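Local atomic coordinates of beta-galactoside alpha-2,6-sialyltransferase (Photobacterium sp., PDB entry 2Z4T), a protein that acts as a glycosyltransferase, probably moving sialic acid from a CMP-linked donor onto galactose of acceptors such as lactose in alpha-2,6 linkage. Residues N239-R244 / L482-I487; F292-Y297 / L451-P456; T299-L304 / M486-I491. One frame throughout, in Å; residues are numbered along the deposited sequence.

Overall arrangement
The three contacts illustrate how the two halves of a GT-B enzyme meet. Residues 239-244, 292-297 and 299-304 come first along the chain and belong to the half built on the mixed sheet that includes strands 222-230 and 288-292. Their partners, 451-456, 482-487 and 486-491, belong to the half with the six-stranded parallel sheet. Interactions 1 and 3 share helix 481-488, their centres about 8 Å apart; the centre of interaction 2 lies about 13 Å from that of interaction 1 and about 11 Å from that of interaction 3. F453 of interaction 2 packs on V485, M486 and L489. One continuous interface therefore runs from the CMP pocket to a magnesium site.

Interaction 1 (N239-R244 / L482-I487); sequences NLYNWR and LVQVMI
Segments 239-244 and 482-487, on helices 234-243 and 481-488, come nearest at Y241 and V485, whose CA atoms are 6.9 Å apart. In this GT-B fold the first helix follows strand 222-230 of one Rossmann-like half, whereas the second lies between strands 460-465 and 498-499 of the other. The contact is thus a small helix-to-helix seam between the two halves, and it illustrates how one aromatic residue can span such a gap.

Y241 carries the whole of the first segment's side of the contact. Its CG stands opposite the backbone N (chi1 177°), which sends the ring out toward helix 481-488. There the ring meets the aliphatic part of Q484 obliquely: CE1 of Y241 comes to 3.4 Å from CB of Q484, and OH of Y241 is equally close, at 3.4 Å, to CG of Q484. The Q484 chain bends at chi2, and its amide plane is turned 48° from the ring. That amide looks elsewhere, NE2 being taken up by the carbonyl oxygen of L478, so the tyrosine sees hydrocarbon and not a polar group. Closer to its own backbone, CB of Y241 rests 4.0 Å from CG2 of V485. The other methyl of V485, CG1, packs on F453, and Y297 of helix 297-300 touches both Y241 and V485, filling in beside the pair.

R244, one turn further on, supports the ring from its own side. CE1 of Y241 lies 3.3 Å above one face of the guanidinium group, offset toward its rim, while NH1 of R244 forms a salt bridge with E301. The guanidinium is also held from within its own segment: NE of R244 donates to O of Y241 over 2.9 Å, in the carbonyl plane and on a lone pair, at an N-H...O angle of 155°.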
loop_
_atom_site.group_PDB
_atom_site.type_symbol
_atom_site.label_atom_id
_atom_site.label_comp_id
_atom_site.label_asym_id
_atom_site.label_seq_id
_atom_site.Cartn_x
_atom_site.Cartn_y
_atom_site.Cartn_z
ATOM N N ASN A 239 -14.435 -9.326 11.306
ATOM C CA ASN A 239 -13.810 -9.739 12.547
ATOM C C ASN A 239 -14.179 -8.848 13.708
ATOM O O ASN A 239 -14.450 -9.359 14.809
ATOM C CB ASN A 239 -12.288 -9.804 12.405
ATOM C CG ASN A 239 -11.848 -10.970 11.551
ATOM O OD1 ASN A 239 -12.592 -11.953 11.392
ATOM N ND2 ASN A 239 -10.653 -10.868 10.973
ATOM N N LEU A 240 -14.173 -7.530 13.498
ATOM C CA LEU A 240 -14.525 -6.634 14.601
ATOM C C LEU A 240 -16.013 -6.772 14.959
ATOM O O LEU A 240 -16.355 -6.761 16.137
ATOM C CB LEU A 240 -14.145 -5.179 14.314
ATOM C CG LEU A 240 -12.650 -4.848 14.279
ATOM C CD1 LEU A 240 -12.405 -3.591 13.468
ATOM C CD2 LEU A 240 -12.100 -4.692 15.657
ATOM N N TYR A 241 -16.876 -6.935 13.952
ATOM C CA TYR A 241 -18.298 -7.157 14.180
ATOM C C TYR A 241 -18.567 -8.369 15.069
ATOM O O TYR A 241 -19.441 -8.329 15.951
ATOM C CB TYR A 241 -19.031 -7.360 12.868
ATOM C CG TYR A 241 -20.490 -7.675 13.056
ATOM C CD1 TYR A 241 -21.423 -6.652 13.226
ATOM C CD2 TYR A 241 -20.942 -9.002 13.072
ATOM C CE1 TYR A 241 -22.771 -6.938 13.423
ATOM C CE2 TYR A 241 -22.293 -9.305 13.252
ATOM C CZ TYR A 241 -23.203 -8.262 13.423
ATOM O OH TYR A 241 -24.546 -8.537 13.600
ATOM N N ASN A 242 -17.841 -9.461 14.825
ATOM C CA ASN A 242 -17.937 -10.617 15.725
ATOM C C ASN A 242 -17.343 -10.350 17.099
ATOM O O ASN A 242 -17.871 -10.820 18.112
ATOM C CB ASN A 242 -17.313 -11.861 15.089
ATOM C CG ASN A 242 -18.117 -12.344 13.899
ATOM O OD1 ASN A 242 -19.348 -12.251 13.909
ATOM N ND2 ASN A 242 -17.438 -12.828 12.861
ATOM N N TRP A 243 -16.265 -9.576 17.128
ATOM C CA TRP A 243 -15.525 -9.339 18.351
ATOM C C TRP A 243 -16.261 -8.393 19.303
ATOM O O TRP A 243 -15.887 -8.263 20.486
ATOM C CB TRP A 243 -14.151 -8.799 18.021
ATOM C CG TRP A 243 -13.145 -9.026 19.098
ATOM C CD1 TRP A 243 -12.489 -10.188 19.382
ATOM C CD2 TRP A 243 -12.660 -8.057 20.019
ATOM N NE1 TRP A 243 -11.626 -10.000 20.426
ATOM C CE2 TRP A 243 -11.707 -8.697 20.835
ATOM C CE3 TRP A 243 -12.926 -6.698 20.225
ATOM C CZ2 TRP A 243 -11.021 -8.026 21.860
ATOM C CZ3 TRP A 243 -12.241 -6.029 21.251
ATOM C CH2 TRP A 243 -11.303 -6.696 22.052
ATOM N N ARG A 244 -17.325 -7.764 18.795
ATOM C CA ARG A 244 -18.218 -6.982 19.636
ATOM C C ARG A 244 -18.710 -7.817 20.823
ATOM O O ARG A 244 -18.900 -7.264 21.915
ATOM C CB ARG A 244 -19.410 -6.457 18.843
ATOM C CG ARG A 244 -19.072 -5.384 17.822
ATOM C CD ARG A 244 -20.326 -4.986 17.055
ATOM N NE ARG A 244 -21.190 -6.150 16.871
ATOM C CZ ARG A 244 -22.517 -6.116 16.846
ATOM N NH1 ARG A 244 -23.145 -4.956 16.970
ATOM N NH2 ARG A 244 -23.212 -7.243 16.700
ATOM N N LEU A 482 -20.926 -8.964 7.134
ATOM C CA LEU A 482 -20.613 -7.986 6.131
ATOM C C LEU A 482 -21.838 -7.095 5.924
ATOM O O LEU A 482 -21.713 -5.856 5.859
ATOM C CB LEU A 482 -20.127 -8.645 4.824
ATOM C CG LEU A 482 -19.695 -7.627 3.754
ATOM C CD1 LEU A 482 -18.475 -6.818 4.243
ATOM C CD2 LEU A 482 -19.463 -8.242 2.355
ATOM N N VAL A 483 -23.023 -7.713 5.882
ATOM C CA VAL A 483 -24.256 -6.940 5.698
ATOM C C VAL A 483 -24.441 -5.951 6.845
ATOM O O VAL A 483 -24.693 -4.764 6.610
ATOM C CB VAL A 483 -25.503 -7.816 5.550
ATOM C CG1 VAL A 483 -26.737 -6.937 5.411
ATOM C CG2 VAL A 483 -25.379 -8.733 4.358
ATOM N N GLN A 484 -24.280 -6.443 8.076
ATOM C CA GLN A 484 -24.432 -5.606 9.263
ATOM C C GLN A 484 -23.349 -4.519 9.393
ATOM O O GLN A 484 -23.658 -3.416 9.821
ATOM C CB GLN A 484 -24.535 -6.468 10.545
ATOM C CG GLN A 484 -25.814 -7.312 10.674
ATOM C CD GLN A 484 -27.100 -6.466 10.565
ATOM O OE1 GLN A 484 -27.244 -5.449 11.242
ATOM N NE2 GLN A 484 -28.013 -6.877 9.693
ATOM N N VAL A 485 -22.104 -4.809 9.000
ATOM C CA VAL A 485 -21.079 -3.746 8.885
ATOM C C VAL A 485 -21.675 -2.524 8.145
ATOM O O VAL A 485 -21.399 -1.372 8.529
ATOM C CB VAL A 485 -19.739 -4.251 8.428
ATOM C CG1 VAL A 485 -18.762 -3.098 8.286
ATOM C CG2 VAL A 485 -19.225 -5.260 9.462
ATOM N N MET A 486 -22.368 -2.695 7.024
ATOM C CA MET A 486 -22.081 -1.993 5.791
ATOM C C MET A 486 -23.368 -1.126 5.989
ATOM O O MET A 486 -23.431 0.068 5.647
ATOM C CB MET A 486 -22.161 -2.837 4.529
ATOM C CG MET A 486 -20.781 -3.252 4.034
ATOM S SD MET A 486 -20.752 -3.613 2.286
ATOM C CE MET A 486 -20.857 -5.336 2.302
ATOM N N ILE A 487 -24.373 -1.749 6.617
ATOM C CA ILE A 487 -25.508 -1.033 7.171
ATOM C C ILE A 487 -25.058 -0.027 8.232
ATOM O O ILE A 487 -25.397 1.142 8.133
ATOM C CB ILE A 487 -26.566 -1.981 7.783
ATOM C CG1 ILE A 487 -27.290 -2.782 6.703
ATOM C CG2 ILE A 487 -27.589 -1.188 8.603
ATOM C CD1 ILE A 487 -28.021 -3.993 7.243
#

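Interaction 2 (F292-Y297 / L451-P456); sequences FLRKDY and LYFTIP. With C5P (cytidine-5'-monophosphate), chain C; PO4 (phosphate ion), chain I.
Beside the CMP pocket of the GT-B cleft, L293 and R294, in the loop that follows strand 288-292, meet F453 and T454 in the loop after strand 443-447. L451 ties this second loop to the ligand, its CD2 lying 3.6 Å from C4 of the cytosine ring. The apolar half of the contact is L293 against F453: the two side chains cross at about a right angle, with CD2 of L293 3.6 Å from CD1 of F453. CD1 of L293 also touches OG1 of T454, and a water joins this hydroxyl to the carbonyl oxygen of L293, donating to both.

The polar half rests on R294, which begins a type I beta turn ending at Y297. Bends at chi2 and chi3 (-70° and -68°) fold its chain back, and NH1 of R294 donates to O of F453 over 3.2 Å; that oxygen lies near the guanidinium plane, while the donor is tilted 25° from the carbonyl plane. D296 forms a side-on salt bridge, its OD1 accepting from NE of R294 at 2.9 Å and its OD2 from NH2 of R294 at 3.1 Å, each through its syn lone pair. NH2 also reaches the carbonyl oxygen of L489. Bonds to all three nitrogens fix the rotation of the guanidinium, and the adjacent carboxylate probably balances its charge where it crosses to backbone carbonyls of the other half.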
loop_
_atom_site.group_PDB
_atom_site.type_symbol
_atom_site.label_atom_id
_atom_site.label_comp_id
_atom_site.label_asym_id
_atom_site.label_seq_id
_atom_site.Cartn_x
_atom_site.Cartn_y
_atom_site.Cartn_z
ATOM N N PHE A 292 -7.278 2.715 9.340
ATOM C CA PHE A 292 -8.526 1.997 9.191
ATOM C C PHE A 292 -9.234 2.405 7.911
ATOM O O PHE A 292 -9.402 3.600 7.638
ATOM C CB PHE A 292 -9.440 2.266 10.396
ATOM C CG PHE A 292 -9.309 1.257 11.534
ATOM C CD1 PHE A 292 -8.073 0.921 12.062
ATOM C CD2 PHE A 292 -10.446 0.681 12.098
ATOM C CE1 PHE A 292 -7.952 0.015 13.123
ATOM C CE2 PHE A 292 -10.343 -0.246 13.164
ATOM C CZ PHE A 292 -9.092 -0.572 13.678
ATOM N N LEU A 293 -9.674 1.422 7.130
ATOM C CA LEU A 293 -10.544 1.704 5.991
ATOM C C LEU A 293 -11.714 2.606 6.403
ATOM O O LEU A 293 -12.082 3.539 5.677
ATOM C CB LEU A 293 -11.071 0.402 5.382
ATOM C CG LEU A 293 -11.929 0.465 4.120
ATOM C CD1 LEU A 293 -11.228 1.217 3.001
ATOM C CD2 LEU A 293 -12.317 -0.939 3.678
ATOM N N ARG A 294 -12.306 2.321 7.556
ATOM C CA ARG A 294 -13.349 3.173 8.094
ATOM C C ARG A 294 -13.162 3.287 9.598
ATOM O O ARG A 294 -13.712 2.497 10.376
ATOM C CB ARG A 294 -14.737 2.628 7.746
ATOM C CG ARG A 294 -15.195 2.882 6.290
ATOM C CD ARG A 294 -15.505 4.359 6.019
ATOM N NE ARG A 294 -16.698 4.794 6.757
ATOM C CZ ARG A 294 -17.940 4.778 6.269
ATOM N NH1 ARG A 294 -18.166 4.357 5.024
ATOM N NH2 ARG A 294 -18.963 5.177 7.020
ATOM N N LYS A 295 -12.364 4.271 9.996
ATOM C CA LYS A 295 -12.106 4.556 11.399
ATOM C C LYS A 295 -13.375 4.734 12.224
ATOM O O LYS A 295 -13.412 4.347 13.398
ATOM C CB LYS A 295 -11.226 5.796 11.521
ATOM C CG LYS A 295 -10.928 6.218 12.939
ATOM C CD LYS A 295 -9.941 7.368 12.941
ATOM C CE LYS A 295 -10.109 8.240 14.174
ATOM N NZ LYS A 295 -8.879 9.038 14.412
ATOM N N ASP A 296 -14.410 5.307 11.616
ATOM C CA ASP A 296 -15.629 5.642 12.339
ATOM C C ASP A 296 -16.375 4.407 12.828
ATOM O O ASP A 296 -17.248 4.504 13.685
ATOM C CB ASP A 296 -16.547 6.586 11.531
ATOM C CG ASP A 296 -16.877 6.063 10.127
ATOM O OD1 ASP A 296 -16.095 5.262 9.561
ATOM O OD2 ASP A 296 -17.921 6.485 9.575
ATOM N N TYR A 297 -16.019 3.242 12.306
ATOM C CA TYR A 297 -16.619 2.013 12.791
ATOM C C TYR A 297 -16.365 1.800 14.291
ATOM O O TYR A 297 -17.250 1.308 15.007
ATOM C CB TYR A 297 -16.141 0.799 11.995
ATOM C CG TYR A 297 -16.960 -0.420 12.297
ATOM C CD1 TYR A 297 -18.302 -0.478 11.916
ATOM C CD2 TYR A 297 -16.414 -1.513 12.983
ATOM C CE1 TYR A 297 -19.076 -1.592 12.175
ATOM C CE2 TYR A 297 -17.187 -2.653 13.249
ATOM C CZ TYR A 297 -18.519 -2.679 12.845
ATOM O OH TYR A 297 -19.329 -3.763 13.116
ATOM N N LEU A 451 -14.564 -1.726 -1.703
ATOM C CA LEU A 451 -14.498 -0.514 -2.502
ATOM C C LEU A 451 -15.669 0.428 -2.147
ATOM O O LEU A 451 -15.507 1.653 -2.151
ATOM C CB LEU A 451 -14.391 -0.843 -4.006
ATOM C CG LEU A 451 -15.636 -1.366 -4.740
ATOM C CD1 LEU A 451 -16.532 -0.199 -5.199
ATOM C CD2 LEU A 451 -15.269 -2.292 -5.919
ATOM N N TYR A 452 -16.815 -0.151 -1.790
ATOM C CA TYR A 452 -17.980 0.623 -1.341
ATOM C C TYR A 452 -17.848 1.236 0.051
ATOM O O TYR A 452 -18.715 2.039 0.449
ATOM C CB TYR A 452 -19.286 -0.189 -1.456
ATOM C CG TYR A 452 -19.603 -0.495 -2.903
ATOM C CD1 TYR A 452 -20.044 0.516 -3.775
ATOM C CD2 TYR A 452 -19.407 -1.774 -3.425
ATOM C CE1 TYR A 452 -20.316 0.242 -5.104
ATOM C CE2 TYR A 452 -19.678 -2.050 -4.757
ATOM C CZ TYR A 452 -20.123 -1.043 -5.597
ATOM O OH TYR A 452 -20.379 -1.323 -6.935
ATOM N N PHE A 453 -16.797 0.867 0.790
ATOM C CA PHE A 453 -16.532 1.520 2.057
ATOM C C PHE A 453 -16.026 2.949 1.808
ATOM O O PHE A 453 -16.079 3.799 2.722
ATOM C CB PHE A 453 -15.513 0.736 2.909
ATOM C CG PHE A 453 -16.057 -0.552 3.536
ATOM C CD1 PHE A 453 -15.765 -0.865 4.864
ATOM C CD2 PHE A 453 -16.826 -1.458 2.792
ATOM C CE1 PHE A 453 -16.233 -2.044 5.463
ATOM C CE2 PHE A 453 -17.314 -2.636 3.366
ATOM C CZ PHE A 453 -17.012 -2.929 4.722
ATOM N N THR A 454 -15.564 3.217 0.582
ATOM C CA THR A 454 -14.844 4.456 0.265
ATOM C C THR A 454 -15.498 5.328 -0.821
ATOM O O THR A 454 -15.544 6.546 -0.682
ATOM C CB THR A 454 -13.404 4.132 -0.155
ATOM O OG1 THR A 454 -12.761 3.396 0.894
ATOM C CG2 THR A 454 -12.612 5.388 -0.462
ATOM N N ILE A 455 -15.973 4.704 -1.894
ATOM C CA ILE A 455 -16.600 5.398 -3.030
ATOM C C ILE A 455 -17.788 6.236 -2.556
ATOM O O ILE A 455 -18.629 5.737 -1.810
ATOM C CB ILE A 455 -17.058 4.373 -4.141
ATOM C CG1 ILE A 455 -15.846 3.649 -4.759
ATOM C CG2 ILE A 455 -17.850 5.020 -5.246
ATOM C CD1 ILE A 455 -14.559 4.503 -4.998
ATOM N N PRO A 456 -17.855 7.516 -2.993
ATOM C CA PRO A 456 -18.955 8.427 -2.651
ATOM C C PRO A 456 -20.342 7.861 -2.970
ATOM O O PRO A 456 -20.571 7.320 -4.055
ATOM C CB PRO A 456 -18.672 9.658 -3.520
ATOM C CG PRO A 456 -17.221 9.640 -3.713
ATOM C CD PRO A 456 -16.860 8.188 -3.847
HETATM O O3P C5P C . -14.045 -6.856 -2.909
HETATM P P C5P C . -13.059 -6.697 -1.812
HETATM O O1P C5P C . -12.179 -7.939 -1.797
HETATM O O2P C5P C . -13.693 -6.233 -0.517
HETATM O "O5'" C5P C . -12.164 -5.464 -2.232
HETATM C "C5'" C5P C . -10.922 -5.186 -1.623
HETATM C "C4'" C5P C . -10.223 -4.216 -2.573
HETATM O "O4'" C5P C . -10.023 -4.842 -3.849
HETATM C "C3'" C5P C . -11.048 -2.985 -2.903
HETATM O "O3'" C5P C . -10.837 -1.913 -1.990
HETATM C "C2'" C5P C . -10.487 -2.594 -4.241
HETATM O "O2'" C5P C . -9.182 -2.030 -4.094
HETATM C "C1'" C5P C . -10.217 -3.901 -4.913
HETATM N N1 C5P C . -11.333 -4.260 -5.784
HETATM C C2 C5P C . -11.416 -3.675 -7.078
HETATM N N3 C5P C . -12.427 -4.002 -7.920
HETATM C C4 C5P C . -13.387 -4.888 -7.539
HETATM C C5 C5P C . -13.333 -5.485 -6.261
HETATM C C6 C5P C . -12.278 -5.155 -5.394
HETATM O O2 C5P C . -10.574 -2.848 -7.460
HETATM N N4 C5P C . -14.376 -5.199 -8.414
HETATM P P PO4 I . -6.887 10.648 11.168
HETATM O O1 PO4 I . -7.566 9.701 12.131
HETATM O O2 PO4 I . -5.779 11.378 11.912
HETATM O O3 PO4 I . -6.287 9.854 10.036
HETATM O O4 PO4 I . -7.946 11.604 10.649
HETATM O O HOH W 1 -11.808 4.754 3.106
#

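Interaction 3 (T299-L304 / M486-I491); sequences TLEPSL and MIKLGI. With MG (magnesium ion), chain M.
L300 and L489 form the apolar part of this contact, where the end of helix 297-300 meets the C-terminal end of helix 481-488 across the GT-B domain interface. Their side chains cross at about a right angle, CD1 of L300 lying 3.9 Å from CD2 of L489. The second helix closes in a Schellman motif: G490, with positive phi, donates to O of I487, and I491 donates to O of M486.

A second kind of contact comes from the methylenes of K488. CE of K488 sits 3.3 Å from O of L300, and CG of K488 is just as close, 3.3 Å, to OE2 of E301. The bend at chi2 (-62°) turns CD and CE of K488 toward the L300 carbonyl.

Polar and metal interactions gather at E301. Its OE1 binds magnesium at 2.5 Å, with S303 OG a longer ligand of the same ion, and also accepts from R244. The amine of K488 makes no direct salt bridge with the carboxylate, NZ lying 4.6 Å from OE2 of E301. Instead a water links them, donating to OE1 of E301 at 2.7 Å and accepting from NZ of K488 at 3.1 Å.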
loop_
_atom_site.group_PDB
_atom_site.type_symbol
_atom_site.label_atom_id
_atom_site.label_comp_id
_atom_site.label_asym_id
_atom_site.label_seq_id
_atom_site.Cartn_x
_atom_site.Cartn_y
_atom_site.Cartn_z
ATOM N N THR A 299 -16.455 3.900 16.521
ATOM C CA THR A 299 -17.259 4.883 17.249
ATOM C C THR A 299 -18.735 4.598 17.026
ATOM O O THR A 299 -19.531 4.601 17.974
ATOM C CB THR A 299 -16.923 6.322 16.786
ATOM O OG1 THR A 299 -15.609 6.666 17.233
ATOM C CG2 THR A 299 -17.952 7.360 17.325
ATOM N N LEU A 300 -19.095 4.360 15.763
ATOM C CA LEU A 300 -20.442 3.915 15.387
ATOM C C LEU A 300 -20.938 2.703 16.200
ATOM O O LEU A 300 -22.128 2.645 16.532
ATOM C CB LEU A 300 -20.480 3.596 13.895
ATOM C CG LEU A 300 -20.446 4.818 12.956
ATOM C CD1 LEU A 300 -20.148 4.414 11.524
ATOM C CD2 LEU A 300 -21.764 5.624 13.029
ATOM N N GLU A 301 -20.050 1.737 16.490
ATOM C CA GLU A 301 -20.372 0.611 17.387
ATOM C C GLU A 301 -19.981 0.922 18.831
ATOM O O GLU A 301 -18.808 0.847 19.185
ATOM C CB GLU A 301 -19.676 -0.680 16.971
ATOM C CG GLU A 301 -20.152 -1.283 15.660
ATOM C CD GLU A 301 -21.467 -2.019 15.788
ATOM O OE1 GLU A 301 -21.945 -2.191 16.935
ATOM O OE2 GLU A 301 -22.013 -2.435 14.735
ATOM N N PRO A 302 -20.966 1.246 19.680
ATOM C CA PRO A 302 -20.608 1.568 21.068
ATOM C C PRO A 302 -19.742 0.496 21.753
ATOM O O PRO A 302 -18.845 0.833 22.526
ATOM C CB PRO A 302 -21.968 1.713 21.772
ATOM C CG PRO A 302 -22.954 1.958 20.688
ATOM C CD PRO A 302 -22.420 1.333 19.427
ATOM N N SER A 303 -19.986 -0.778 21.460
ATOM C CA SER A 303 -19.244 -1.844 22.139
ATOM C C SER A 303 -17.756 -1.877 21.774
ATOM O O SER A 303 -16.954 -2.459 22.496
ATOM C CB SER A 303 -19.909 -3.214 21.937
ATOM O OG SER A 303 -19.676 -3.705 20.629
ATOM N N LEU A 304 -17.383 -1.222 20.675
ATOM C CA LEU A 304 -15.973 -1.133 20.274
ATOM C C LEU A 304 -15.235 0.131 20.762
ATOM O O LEU A 304 -14.035 0.312 20.474
ATOM C CB LEU A 304 -15.836 -1.326 18.759
ATOM C CG LEU A 304 -16.366 -2.674 18.261
ATOM C CD1 LEU A 304 -16.461 -2.709 16.731
ATOM C CD2 LEU A 304 -15.559 -3.869 18.824
ATOM N N MET A 486 -22.368 -2.695 7.024
ATOM C CA MET A 486 -22.081 -1.993 5.791
ATOM C C MET A 486 -23.368 -1.126 5.989
ATOM O O MET A 486 -23.431 0.068 5.647
ATOM C CB MET A 486 -22.161 -2.837 4.529
ATOM C CG MET A 486 -20.781 -3.252 4.034
ATOM S SD MET A 486 -20.752 -3.613 2.286
ATOM C CE MET A 486 -20.857 -5.336 2.302
ATOM N N ILE A 487 -24.373 -1.749 6.617
ATOM C CA ILE A 487 -25.508 -1.033 7.171
ATOM C C ILE A 487 -25.058 -0.027 8.232
ATOM O O ILE A 487 -25.397 1.142 8.133
ATOM C CB ILE A 487 -26.566 -1.981 7.783
ATOM C CG1 ILE A 487 -27.290 -2.782 6.703
ATOM C CG2 ILE A 487 -27.589 -1.188 8.603
ATOM C CD1 ILE A 487 -28.021 -3.993 7.243
ATOM N N LYS A 488 -24.308 -0.479 9.241
ATOM C CA LYS A 488 -23.839 0.407 10.309
ATOM C C LYS A 488 -23.054 1.596 9.800
ATOM O O LYS A 488 -23.146 2.691 10.363
ATOM C CB LYS A 488 -22.950 -0.343 11.302
ATOM C CG LYS A 488 -23.480 -0.353 12.695
ATOM C CD LYS A 488 -23.587 1.047 13.257
ATOM C CE LYS A 488 -24.228 1.024 14.649
ATOM N NZ LYS A 488 -25.614 0.495 14.664
ATOM N N LEU A 489 -22.262 1.365 8.755
ATOM C CA LEU A 489 -21.474 2.407 8.131
ATOM C C LEU A 489 -22.297 3.352 7.246
ATOM O O LEU A 489 -21.758 4.316 6.694
ATOM C CB LEU A 489 -20.331 1.789 7.319
ATOM C CG LEU A 489 -19.274 1.016 8.104
ATOM C CD1 LEU A 489 -18.378 0.286 7.118
ATOM C CD2 LEU A 489 -18.474 1.974 8.937
ATOM N N GLY A 490 -23.595 3.080 7.121
ATOM C CA GLY A 490 -24.482 3.910 6.327
ATOM C C GLY A 490 -24.275 3.736 4.839
ATOM O O GLY A 490 -24.641 4.594 4.057
ATOM N N ILE A 491 -23.668 2.631 4.431
ATOM C CA ILE A 491 -23.438 2.395 3.014
ATOM C C ILE A 491 -24.724 1.932 2.365
ATOM O O ILE A 491 -25.060 2.293 1.256
ATOM C CB ILE A 491 -22.324 1.373 2.819
ATOM C CG1 ILE A 491 -21.019 1.955 3.387
ATOM C CG2 ILE A 491 -22.205 1.004 1.340
ATOM C CD1 ILE A 491 -19.940 0.950 3.645
HETATM MG MG MG M . -21.453 -1.967 19.375
HETATM O O HOH W 2 -24.506 -1.275 16.920
#